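PDB 3KYJ: putative histidine protein kinase from Rhodobacter sphaeroides, which probably autophosphorylates on a histidine and passes the phosphate to response regulators, relaying chemoreceptor signals to the flagellar motors. Local coordinates for residues 44-55 and 70-81. Residues are numbered along the deposited sequence; the frame is centred on the assembly and turned at random.
Sequences VGPLFRAVHTFK and AHLCEDLIGLVR
Glu74 OE1 takes a hydrogen bond from His52 ND1, 2.6 Å away, and a weak second one from Lys55 NZ. The histidine bond is fairly straight, 160° at the hydrogen. OE1 lies in the imidazole plane, but ND1 meets it from above the carboxylate plane. Lys55 NZ forms a salt bridge to Glu74 OE2 at 3.1 Å, on the syn side but tilted out of the carboxylate plane. His52 is the predicted phosphorylation site of this Hpt domain, and its NE2 bonds an acidic side chain of the other protein's chain, so both ring nitrogens are held. With an alanine here instead of Glu74, the Lys55 charge would probably lack its mate and the His52 ring be freer to turn. Glu74 CG also touches Phe48 CE1 at 3.5 Å. Phe48 CG is anti to the backbone N (chi1 -175°), which swings the ring toward helix 64-82, where Arg81 NH1 lies over one face in a cation-pi contact. Deeper in, Ile77 CD1 packs against Leu47 CG and Val51 CG2, each at 3.7 Å. Ala70 CB meets Lys55 CB. Segments 44-55 and 70-81 run roughly antiparallel (156°), closest axis approach 9.0 Å. Helix 89-112 backs Ile77 and Cys73, and helix 10-35 meets Leu47, as in a four-helix Hpt bundle.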
# COMPACT_ATOMS: atom_id res chain seq x y z
N VAL A 44 13.00 6.60 -10.88
CA VAL A 44 12.20 5.38 -11.07
C VAL A 44 11.63 4.86 -9.73
O VAL A 44 10.50 4.41 -9.67
CB VAL A 44 13.01 4.31 -11.86
CG1 VAL A 44 12.31 2.94 -11.86
CG2 VAL A 44 13.20 4.78 -13.30
N GLY A 45 12.40 4.98 -8.65
CA GLY A 45 11.91 4.60 -7.34
C GLY A 45 10.72 5.43 -6.89
O GLY A 45 9.68 4.88 -6.56
N PRO A 46 10.86 6.76 -6.88
CA PRO A 46 9.74 7.63 -6.52
C PRO A 46 8.53 7.40 -7.40
O PRO A 46 7.40 7.42 -6.91
CB PRO A 46 10.32 9.03 -6.70
CG PRO A 46 11.82 8.87 -6.42
CD PRO A 46 12.15 7.49 -6.92
N LEU A 47 8.75 7.20 -8.69
CA LEU A 47 7.66 6.96 -9.62
C LEU A 47 6.92 5.66 -9.27
O LEU A 47 5.68 5.64 -9.17
CB LEU A 47 8.23 6.93 -11.04
CG LEU A 47 7.25 6.52 -12.12
CD1 LEU A 47 6.05 7.48 -12.21
CD2 LEU A 47 7.97 6.48 -13.46
N PHE A 48 7.66 4.59 -9.05
CA PHE A 48 7.08 3.32 -8.67
C PHE A 48 6.28 3.47 -7.39
O PHE A 48 5.13 3.00 -7.31
CB PHE A 48 8.16 2.24 -8.49
CG PHE A 48 7.58 0.87 -8.20
CD1 PHE A 48 7.39 -0.04 -9.23
CD2 PHE A 48 7.22 0.51 -6.93
CE1 PHE A 48 6.86 -1.29 -9.00
CE2 PHE A 48 6.66 -0.74 -6.68
CZ PHE A 48 6.49 -1.63 -7.73
N ARG A 49 6.87 4.09 -6.37
CA ARG A 49 6.18 4.21 -5.09
C ARG A 49 4.87 5.00 -5.21
O ARG A 49 3.87 4.64 -4.58
CB ARG A 49 7.12 4.83 -4.05
CG ARG A 49 8.24 3.86 -3.67
CD ARG A 49 9.07 4.36 -2.48
NE ARG A 49 9.86 5.55 -2.80
CZ ARG A 49 11.08 5.54 -3.32
NH1 ARG A 49 11.68 4.41 -3.67
NH2 ARG A 49 11.69 6.69 -3.54
N ALA A 50 4.88 6.06 -6.02
CA ALA A 50 3.68 6.87 -6.19
C ALA A 50 2.55 6.07 -6.83
O ALA A 50 1.41 6.11 -6.37
CB ALA A 50 4.01 8.08 -7.01
N VAL A 51 2.87 5.33 -7.88
CA VAL A 51 1.88 4.53 -8.58
C VAL A 51 1.41 3.40 -7.68
O VAL A 51 0.22 3.12 -7.59
CB VAL A 51 2.45 4.01 -9.90
CG1 VAL A 51 1.46 3.05 -10.55
CG2 VAL A 51 2.71 5.19 -10.84
N HIS A 52 2.33 2.79 -6.94
CA HIS A 52 1.99 1.69 -6.06
C HIS A 52 1.02 2.16 -4.95
O HIS A 52 0.06 1.47 -4.60
CB HIS A 52 3.26 1.09 -5.46
CG HIS A 52 3.02 -0.13 -4.64
ND1 HIS A 52 2.64 -1.33 -5.20
CD2 HIS A 52 3.11 -0.34 -3.31
CE1 HIS A 52 2.50 -2.23 -4.24
NE2 HIS A 52 2.78 -1.65 -3.08
N THR A 53 1.28 3.34 -4.40
CA THR A 53 0.40 3.92 -3.41
C THR A 53 -0.99 4.18 -4.01
O THR A 53 -2.03 3.85 -3.41
CB THR A 53 0.99 5.24 -2.91
OG1 THR A 53 2.13 4.93 -2.11
CG2 THR A 53 -0.03 6.03 -2.08
N PHE A 54 -1.03 4.79 -5.19
CA PHE A 54 -2.31 5.08 -5.82
C PHE A 54 -3.10 3.79 -6.07
O PHE A 54 -4.30 3.72 -5.80
CB PHE A 54 -2.07 5.87 -7.09
CG PHE A 54 -3.34 6.43 -7.67
CD1 PHE A 54 -3.80 7.67 -7.29
CD2 PHE A 54 -4.10 5.68 -8.54
CE1 PHE A 54 -4.98 8.18 -7.79
CE2 PHE A 54 -5.29 6.17 -9.04
CZ PHE A 54 -5.73 7.42 -8.67
N LYS A 55 -2.42 2.76 -6.56
CA LYS A 55 -3.02 1.46 -6.75
C LYS A 55 -3.58 0.87 -5.46
O LYS A 55 -4.73 0.42 -5.42
CB LYS A 55 -1.99 0.51 -7.35
CG LYS A 55 -2.55 -0.85 -7.72
CD LYS A 55 -1.48 -1.90 -8.09
CE LYS A 55 -0.83 -2.46 -6.84
NZ LYS A 55 0.01 -3.66 -7.14
N ALA A 70 -3.80 1.63 -12.75
CA ALA A 70 -2.60 1.84 -11.96
C ALA A 70 -1.71 0.60 -11.99
O ALA A 70 -0.48 0.69 -12.05
CB ALA A 70 -2.97 2.23 -10.52
N HIS A 71 -2.33 -0.59 -11.97
CA HIS A 71 -1.57 -1.82 -11.95
C HIS A 71 -0.75 -1.97 -13.22
O HIS A 71 0.41 -2.37 -13.18
CB HIS A 71 -2.48 -3.05 -11.72
CG HIS A 71 -1.70 -4.31 -11.52
ND1 HIS A 71 -1.79 -5.38 -12.37
CD2 HIS A 71 -0.74 -4.62 -10.62
CE1 HIS A 71 -0.96 -6.33 -11.98
NE2 HIS A 71 -0.32 -5.90 -10.91
N LEU A 72 -1.34 -1.68 -14.37
CA LEU A 72 -0.58 -1.83 -15.60
C LEU A 72 0.55 -0.81 -15.67
O LEU A 72 1.64 -1.13 -16.17
CB LEU A 72 -1.46 -1.74 -16.84
CG LEU A 72 -2.18 -3.02 -17.25
CD1 LEU A 72 -2.52 -2.94 -18.73
CD2 LEU A 72 -1.41 -4.29 -16.97
N CYS A 73 0.32 0.41 -15.17
CA CYS A 73 1.41 1.38 -15.06
C CYS A 73 2.55 0.80 -14.22
O CYS A 73 3.72 0.90 -14.59
CB CYS A 73 0.93 2.69 -14.44
SG CYS A 73 -0.18 3.65 -15.45
N GLU A 74 2.20 0.17 -13.10
CA GLU A 74 3.19 -0.37 -12.18
C GLU A 74 3.98 -1.48 -12.84
O GLU A 74 5.20 -1.57 -12.66
CB GLU A 74 2.51 -0.89 -10.90
CG GLU A 74 3.47 -1.27 -9.79
CD GLU A 74 2.75 -1.94 -8.64
OE1 GLU A 74 2.26 -1.22 -7.76
OE2 GLU A 74 2.66 -3.18 -8.63
N ASP A 75 3.30 -2.31 -13.64
CA ASP A 75 3.98 -3.37 -14.38
C ASP A 75 5.05 -2.78 -15.31
O ASP A 75 6.17 -3.29 -15.39
CB ASP A 75 3.00 -4.17 -15.23
CG ASP A 75 2.16 -5.15 -14.42
OD1 ASP A 75 2.38 -5.35 -13.21
OD2 ASP A 75 1.26 -5.73 -15.05
N LEU A 76 4.70 -1.70 -16.02
CA LEU A 76 5.62 -1.11 -16.99
C LEU A 76 6.83 -0.51 -16.26
O LEU A 76 7.99 -0.71 -16.65
CB LEU A 76 4.91 -0.04 -17.83
CG LEU A 76 5.77 0.69 -18.86
CD1 LEU A 76 6.49 -0.28 -19.79
CD2 LEU A 76 4.88 1.65 -19.64
N ILE A 77 6.56 0.22 -15.18
CA ILE A 77 7.64 0.81 -14.40
C ILE A 77 8.51 -0.30 -13.80
O ILE A 77 9.73 -0.18 -13.74
CB ILE A 77 7.10 1.70 -13.27
CG1 ILE A 77 6.33 2.87 -13.84
CG2 ILE A 77 8.25 2.16 -12.38
CD1 ILE A 77 5.34 3.49 -12.85
N GLY A 78 7.90 -1.40 -13.38
CA GLY A 78 8.64 -2.55 -12.87
C GLY A 78 9.59 -3.18 -13.88
O GLY A 78 10.65 -3.70 -13.50
N LEU A 79 9.25 -3.15 -15.17
CA LEU A 79 10.16 -3.68 -16.19
C LEU A 79 11.44 -2.85 -16.24
O LEU A 79 12.53 -3.40 -16.43
CB LEU A 79 9.53 -3.63 -17.58
CG LEU A 79 8.37 -4.58 -17.85
CD1 LEU A 79 7.81 -4.27 -19.23
CD2 LEU A 79 8.84 -6.03 -17.77
N VAL A 80 11.31 -1.54 -16.10
CA VAL A 80 12.48 -0.64 -16.01
C VAL A 80 13.27 -0.94 -14.75
O VAL A 80 14.50 -1.07 -14.79
CB VAL A 80 12.06 0.85 -16.02
CG1 VAL A 80 13.27 1.74 -15.82
CG2 VAL A 80 11.37 1.20 -17.32
N ARG A 81 12.58 -1.05 -13.62
CA ARG A 81 13.27 -1.18 -12.34
C ARG A 81 13.95 -2.54 -12.21
O ARG A 81 15.07 -2.63 -11.68
CB ARG A 81 12.29 -0.96 -11.18
CG ARG A 81 12.96 -0.85 -9.82
CD ARG A 81 11.95 -0.88 -8.70
NE ARG A 81 11.33 -2.19 -8.59
CZ ARG A 81 10.39 -2.50 -7.71
NH1 ARG A 81 9.95 -1.58 -6.87
NH2 ARG A 81 9.88 -3.72 -7.67